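Local structure of GCN5-related N-acetyltransferase (4MY0) at residues F145-L150 with S245-A250; D226-H231 with A238-V243. The protein binds acetyl-CoA and probably transfers its acetyl group to an amine, perhaps that of an aminoglycoside antibiotic. All blocks are in the same frame, centred on the assembly; numbering follows the deposited sequence.

Overall arrangement
Contact 2 packs helix 233-244 against strand 222-230; the chain then leaves that helix directly into 245-250, the loop of contact 1, which places Ser248 and Ile249 against acetyl-CoA. Along the sequence contact 2 is thus nested inside the loop that contact 1 closes. Their centres lie about 13 Å apart, and they meet directly, Leu150 CB packing 3.7 Å from Trp240 O while Leu150 O lies against the methyl of Ala241. The Trp240 side chain also stands about 8 Å from that of Arg151, which hydrogen-bonds acetyl-CoA held largely by backbone nitrogens of the second subunit.

Contact 1 (F145-L150 with S245-A250); sequences FQAADL and SGASIA. With ACO (acetyl coenzyme *a), chain P.
Ala147, the first residue of helix 147-151, directs its methyl group at the 245-250 loop and meets it twice; strand 135-146 has just ended in Phe145, backbone-paired with Val253, and Gln146, the helix N-cap. Ala147 CB lies 3.2 Å from Ala250 O, a tight approach of a methyl to a carbonyl oxygen, and 3.7 Å from Ala247 CB. The backbone of Ala147 is also hydrogen-bonded to Arg251, as strand 135-146 runs antiparallel to strand 252-256. In the second GNAT-family region, 245-250 links helix 233-244 to strand 252-256 and meets an acetyl-CoA held mainly by the second subunit. One residue on, Ala148 presents its backbone N to Ala247 CB at 3.7 Å, with its own methyl farther off, so the Ala247 methyl sits over the first turn of the helix. Across the contact the loop is curled by Gly246 O, which accepts from Ile249 N and Ala250 N on opposite faces of its plane. The turn brings Ser248 OG, set between its backbone N and carbonyl carbon (chi1 45°), to ACO O5P at 2.5 Å, a hydrogen bond so short that its exact length is doubtful. Ile249 CG1 lies 3.5 Å from ACO O5P.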
loop_
_atom_site.group_PDB
_atom_site.type_symbol
_atom_site.label_atom_id
_atom_site.label_comp_id
_atom_site.label_asym_id
_atom_site.label_seq_id
_atom_site.Cartn_x
_atom_site.Cartn_y
_atom_site.Cartn_z
ATOM N N PHE C 145 1.169 -14.830 -14.857
ATOM C CA PHE C 145 0.296 -14.766 -16.022
ATOM C C PHE C 145 -1.154 -14.559 -15.608
ATOM O O PHE C 145 -1.517 -14.767 -14.438
ATOM C CB PHE C 145 0.418 -16.067 -16.826
ATOM C CG PHE C 145 1.836 -16.394 -17.226
ATOM C CD1 PHE C 145 2.351 -15.936 -18.424
ATOM C CD2 PHE C 145 2.661 -17.144 -16.388
ATOM C CE1 PHE C 145 3.668 -16.220 -18.796
ATOM C CE2 PHE C 145 3.985 -17.442 -16.751
ATOM C CZ PHE C 145 4.490 -16.974 -17.953
ATOM N N GLN C 146 -1.988 -14.154 -16.560
ATOM C CA GLN C 146 -3.428 -14.077 -16.313
ATOM C C GLN C 146 -4.013 -15.478 -16.480
ATOM O O GLN C 146 -3.800 -16.132 -17.509
ATOM C CB GLN C 146 -4.103 -13.107 -17.289
ATOM C CG GLN C 146 -3.381 -11.773 -17.433
ATOM C CD GLN C 146 -4.104 -10.806 -18.379
ATOM O OE1 GLN C 146 -5.304 -10.944 -18.641
ATOM N NE2 GLN C 146 -3.369 -9.825 -18.894
ATOM N N ALA C 147 -4.740 -15.954 -15.473
ATOM C CA ALA C 147 -5.325 -17.296 -15.552
ATOM C C ALA C 147 -6.277 -17.474 -16.742
ATOM O O ALA C 147 -6.310 -18.536 -17.367
ATOM C CB ALA C 147 -6.017 -17.646 -14.235
ATOM N N ALA C 148 -7.065 -16.445 -17.055
ATOM C CA ALA C 148 -8.064 -16.576 -18.131
ATOM C C ALA C 148 -7.379 -16.812 -19.476
ATOM O O ALA C 148 -7.949 -17.408 -20.389
ATOM C CB ALA C 148 -8.955 -15.326 -18.203
ATOM N N ASP C 149 -6.151 -16.319 -19.592
ATOM C CA ASP C 149 -5.357 -16.479 -20.803
ATOM C C ASP C 149 -4.919 -17.946 -20.963
ATOM O O ASP C 149 -5.038 -18.533 -22.043
ATOM C CB ASP C 149 -4.138 -15.559 -20.697
ATOM C CG ASP C 149 -3.389 -15.413 -22.002
ATOM O OD1 ASP C 149 -3.668 -16.176 -22.964
ATOM O OD2 ASP C 149 -2.502 -14.531 -22.053
ATOM N N LEU C 150 -4.423 -18.529 -19.878
ATOM C CA LEU C 150 -4.003 -19.925 -19.862
ATOM C C LEU C 150 -5.179 -20.851 -20.149
ATOM O O LEU C 150 -5.048 -21.877 -20.833
ATOM C CB LEU C 150 -3.421 -20.251 -18.491
ATOM C CG LEU C 150 -2.169 -19.453 -18.148
ATOM C CD1 LEU C 150 -1.627 -19.876 -16.806
ATOM C CD2 LEU C 150 -1.120 -19.645 -19.213
ATOM N N SER C 245 -7.925 -23.335 -15.802
ATOM C CA SER C 245 -9.343 -23.644 -15.625
ATOM C C SER C 245 -9.848 -23.081 -14.295
ATOM O O SER C 245 -11.049 -22.954 -14.092
ATOM C CB SER C 245 -9.583 -25.156 -15.662
ATOM O OG SER C 245 -9.105 -25.771 -14.465
ATOM N N GLY C 246 -8.931 -22.743 -13.391
ATOM C CA GLY C 246 -9.306 -22.127 -12.126
ATOM C C GLY C 246 -9.632 -20.633 -12.172
ATOM O O GLY C 246 -9.859 -20.016 -11.125
ATOM N N ALA C 247 -9.677 -20.050 -13.373
ATOM C CA ALA C 247 -9.711 -18.583 -13.528
ATOM C C ALA C 247 -10.920 -17.895 -12.911
ATOM O O ALA C 247 -10.862 -16.694 -12.628
ATOM C CB ALA C 247 -9.585 -18.172 -15.011
ATOM N N SER C 248 -12.016 -18.631 -12.726
ATOM C CA SER C 248 -13.225 -18.050 -12.122
ATOM C C SER C 248 -12.963 -17.584 -10.681
ATOM O O SER C 248 -13.650 -16.699 -10.170
ATOM C CB SER C 248 -14.357 -19.073 -12.141
ATOM O OG SER C 248 -13.884 -20.350 -11.714
ATOM N N ILE C 249 -11.964 -18.198 -10.041
ATOM C CA ILE C 249 -11.578 -17.887 -8.668
ATOM C C ILE C 249 -10.210 -17.191 -8.625
ATOM O O ILE C 249 -10.029 -16.174 -7.948
ATOM C CB ILE C 249 -11.481 -19.185 -7.831
ATOM C CG1 ILE C 249 -12.805 -19.955 -7.871
ATOM C CG2 ILE C 249 -11.037 -18.872 -6.396
ATOM C CD1 ILE C 249 -13.992 -19.170 -7.280
ATOM N N ALA C 250 -9.239 -17.764 -9.332
ATOM C CA ALA C 250 -7.880 -17.220 -9.330
ATOM C C ALA C 250 -7.653 -16.383 -10.580
ATOM O O ALA C 250 -7.737 -16.897 -11.694
ATOM C CB ALA C 250 -6.856 -18.347 -9.255
HETATM N N1A ACO P . -14.587 -18.271 -17.787
HETATM C C2A ACO P . -15.415 -18.113 -18.842
HETATM N N3A ACO P . -16.295 -19.056 -19.243
HETATM C C4A ACO P . -16.384 -20.235 -18.583
HETATM C C5A ACO P . -15.509 -20.480 -17.423
HETATM C C6A ACO P . -14.568 -19.402 -17.039
HETATM N N6A ACO P . -13.730 -19.553 -15.981
HETATM N N7A ACO P . -15.805 -21.716 -16.970
HETATM C C8A ACO P . -16.781 -22.225 -17.762
HETATM N N9A ACO P . -17.118 -21.342 -18.726
HETATM C C1B ACO P . -18.147 -21.521 -19.774
HETATM C C2B ACO P . -17.730 -22.531 -20.818
HETATM O O2B ACO P . -16.840 -21.970 -21.793
HETATM C C3B ACO P . -19.081 -22.880 -21.403
HETATM O O3B ACO P . -19.488 -21.810 -22.249
HETATM P P3B ACO P . -19.356 -21.877 -23.851
HETATM O O7A ACO P . -17.963 -22.422 -24.089
HETATM O O8A ACO P . -20.473 -22.821 -24.235
HETATM O O9A ACO P . -19.572 -20.449 -24.293
HETATM C C4B ACO P . -20.033 -22.828 -20.219
HETATM O O4B ACO P . -19.352 -22.053 -19.220
HETATM C C5B ACO P . -20.365 -24.212 -19.666
HETATM O O5B ACO P . -19.137 -24.936 -19.540
HETATM P P1A ACO P . -18.983 -26.304 -18.700
HETATM O O1A ACO P . -20.329 -26.951 -18.474
HETATM O O2A ACO P . -17.836 -27.019 -19.356
HETATM O O3A ACO P . -18.540 -25.695 -17.270
HETATM P P2A ACO P . -17.470 -26.363 -16.271
HETATM O O4A ACO P . -17.748 -27.853 -16.233
HETATM O O5A ACO P . -16.108 -25.881 -16.665
HETATM O O6A ACO P . -17.903 -25.743 -14.836
HETATM C CBP ACO P . -17.237 -24.119 -13.184
HETATM C CCP ACO P . -17.808 -24.343 -14.576
HETATM C CDP ACO P . -18.170 -24.672 -12.111
HETATM C CEP ACO P . -17.052 -22.622 -12.980
HETATM C CAP ACO P . -15.896 -24.858 -13.154
HETATM O OAP ACO P . -15.086 -24.412 -14.256
HETATM C C9P ACO P . -15.175 -24.722 -11.838
HETATM O O9P ACO P . -15.310 -25.606 -11.001
HETATM N N8P ACO P . -14.402 -23.643 -11.640
HETATM C C7P ACO P . -13.643 -23.401 -10.420
HETATM C C6P ACO P . -14.528 -23.257 -9.185
HETATM C C5P ACO P . -15.629 -22.247 -9.427
HETATM O O5P ACO P . -15.375 -21.156 -9.928
HETATM N N4P ACO P . -16.860 -22.595 -9.048
HETATM C C3P ACO P . -17.806 -21.596 -8.558
HETATM C C2P ACO P . -18.918 -21.312 -9.557
HETATM S S1P ACO P . -20.158 -20.289 -8.806
#

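Contact 2 (D226-H231 with A238-V243); sequences DELVAH and ALWATV
The carbonyl oxygen of Ala238 is gripped twice by Thr242: the backbone N reaches Ala238 O at 2.9 Å as a normal helical bond, and Thr242 OG1 reaches Ala238 O at 2.7 Å. The two donors come from opposite faces of the carbonyl plane, the hydroxyl tilted 30° from it and bonding one turn back, to the carbonyl four residues earlier. The helix is joined to the strand by apolar contacts, with Leu228 at their centre. With CG anti to the backbone N (chi1 -166°), Leu228 lays its CD1 methyl over the face of the Trp240 indole, 3.5 Å from the centroid of the five-membered ring and 13° off the ring normal, a CH-pi contact. Leu228 CD1 also lies 3.8 Å from Leu239 CB, which wedges it between the indole of Trp240 and the CB of Leu239. Leu239 meanwhile extends CD1 toward the strand backbone, 3.6 Å from Val229 O, and more loosely toward the methyl of Ala230. Replacing Trp240 by an alanine would probably open a gap beside Leu228, leaving its methyl without the ring face. The axes of the short segments approach to 9.6 Å and run roughly antiparallel, as suits a helix returning across its strand before strand 252-256 pairs parallel to it: a beta-alpha-beta unit, as in the GNAT fold.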
loop_
_atom_site.group_PDB
_atom_site.type_symbol
_atom_site.label_atom_id
_atom_site.label_comp_id
_atom_site.label_asym_id
_atom_site.label_seq_id
_atom_site.Cartn_x
_atom_site.Cartn_y
_atom_site.Cartn_z
ATOM N N ASP C 226 4.536 -25.058 -9.613
ATOM C CA ASP C 226 5.867 -25.448 -9.139
ATOM C C ASP C 226 6.690 -25.984 -10.301
ATOM O O ASP C 226 7.907 -25.804 -10.358
ATOM C CB ASP C 226 5.787 -26.542 -8.066
ATOM C CG ASP C 226 5.284 -26.032 -6.727
ATOM O OD1 ASP C 226 5.320 -24.801 -6.483
ATOM O OD2 ASP C 226 4.868 -26.887 -5.906
ATOM N N GLU C 227 6.023 -26.682 -11.213
ATOM C CA GLU C 227 6.717 -27.286 -12.337
ATOM C C GLU C 227 5.734 -27.723 -13.407
ATOM O O GLU C 227 4.691 -28.311 -13.094
ATOM C CB GLU C 227 7.576 -28.484 -11.883
ATOM C CG GLU C 227 8.379 -29.111 -13.029
ATOM C CD GLU C 227 9.369 -30.193 -12.568
ATOM O OE1 GLU C 227 9.163 -30.775 -11.478
ATOM O OE2 GLU C 227 10.350 -30.461 -13.308
ATOM N N LEU C 228 6.070 -27.425 -14.663
ATOM C CA LEU C 228 5.320 -27.935 -15.803
ATOM C C LEU C 228 6.321 -28.458 -16.810
ATOM O O LEU C 228 7.253 -27.752 -17.198
ATOM C CB LEU C 228 4.457 -26.848 -16.447
ATOM C CG LEU C 228 3.395 -27.376 -17.419
ATOM C CD1 LEU C 228 2.145 -26.477 -17.407
ATOM C CD2 LEU C 228 3.965 -27.505 -18.826
ATOM N N VAL C 229 6.124 -29.701 -17.230
ATOM C CA VAL C 229 6.965 -30.309 -18.255
ATOM C C VAL C 229 6.061 -30.791 -19.383
ATOM O O VAL C 229 5.050 -31.447 -19.140
ATOM C CB VAL C 229 7.766 -31.489 -17.674
ATOM C CG1 VAL C 229 8.435 -32.309 -18.777
ATOM C CG2 VAL C 229 8.801 -30.965 -16.678
ATOM N N ALA C 230 6.403 -30.444 -20.617
ATOM C CA ALA C 230 5.595 -30.885 -21.749
ATOM C C ALA C 230 6.469 -31.120 -22.976
ATOM O O ALA C 230 7.263 -30.255 -23.361
ATOM C CB ALA C 230 4.520 -29.872 -22.053
ATOM N N HIS C 231 6.307 -32.285 -23.594
ATOM C CA HIS C 231 7.098 -32.635 -24.765
ATOM C C HIS C 231 6.469 -32.173 -26.077
ATOM O O HIS C 231 7.173 -32.007 -27.073
ATOM C CB HIS C 231 7.348 -34.145 -24.809
ATOM C CG HIS C 231 8.129 -34.660 -23.640
ATOM N ND1 HIS C 231 8.237 -36.004 -23.349
ATOM C CD2 HIS C 231 8.840 -34.011 -22.688
ATOM C CE1 HIS C 231 8.985 -36.159 -22.270
ATOM N NE2 HIS C 231 9.367 -34.966 -21.853
ATOM N N ALA C 238 -2.751 -28.228 -23.043
ATOM C CA ALA C 238 -3.668 -28.933 -22.140
ATOM C C ALA C 238 -3.326 -28.736 -20.664
ATOM O O ALA C 238 -4.221 -28.551 -19.835
ATOM C CB ALA C 238 -3.707 -30.431 -22.477
ATOM N N LEU C 239 -2.039 -28.811 -20.330
ATOM C CA LEU C 239 -1.623 -28.707 -18.937
ATOM C C LEU C 239 -1.747 -27.267 -18.440
ATOM O O LEU C 239 -2.202 -27.037 -17.320
ATOM C CB LEU C 239 -0.196 -29.214 -18.753
ATOM C CG LEU C 239 0.038 -30.709 -18.972
ATOM C CD1 LEU C 239 1.518 -30.985 -18.974
ATOM C CD2 LEU C 239 -0.656 -31.543 -17.901
ATOM N N TRP C 240 -1.348 -26.296 -19.261
ATOM C CA TRP C 240 -1.580 -24.888 -18.897
ATOM C C TRP C 240 -3.070 -24.622 -18.785
ATOM O O TRP C 240 -3.509 -23.877 -17.918
ATOM C CB TRP C 240 -0.949 -23.923 -19.907
ATOM C CG TRP C 240 0.531 -23.797 -19.730
ATOM C CD1 TRP C 240 1.506 -24.230 -20.587
ATOM C CD2 TRP C 240 1.212 -23.215 -18.608
ATOM N NE1 TRP C 240 2.755 -23.946 -20.064
ATOM C CE2 TRP C 240 2.599 -23.336 -18.846
ATOM C CE3 TRP C 240 0.780 -22.620 -17.411
ATOM C CZ2 TRP C 240 3.560 -22.875 -17.936
ATOM C CZ3 TRP C 240 1.726 -22.163 -16.513
ATOM C CH2 TRP C 240 3.103 -22.287 -16.779
ATOM N N ALA C 241 -3.856 -25.226 -19.672
ATOM C CA ALA C 241 -5.295 -24.987 -19.637
ATOM C C ALA C 241 -5.921 -25.617 -18.382
ATOM O O ALA C 241 -6.873 -25.075 -17.823
ATOM C CB ALA C 241 -5.963 -25.484 -20.920
ATOM N N THR C 242 -5.373 -26.748 -17.935
ATOM C CA THR C 242 -5.780 -27.343 -16.656
ATOM C C THR C 242 -5.579 -26.360 -15.498
ATOM O O THR C 242 -6.494 -26.133 -14.707
ATOM C CB THR C 242 -5.009 -28.641 -16.365
ATOM O OG1 THR C 242 -5.177 -29.540 -17.465
ATOM C CG2 THR C 242 -5.524 -29.309 -15.086
ATOM N N VAL C 243 -4.390 -25.767 -15.405
ATOM C CA VAL C 243 -4.128 -24.783 -14.354
ATOM C C VAL C 243 -5.067 -23.576 -14.488
ATOM O O VAL C 243 -5.691 -23.138 -13.513
ATOM C CB VAL C 243 -2.666 -24.288 -14.387
ATOM C CG1 VAL C 243 -2.407 -23.298 -13.248
ATOM C CG2 VAL C 243 -1.699 -25.468 -14.297
#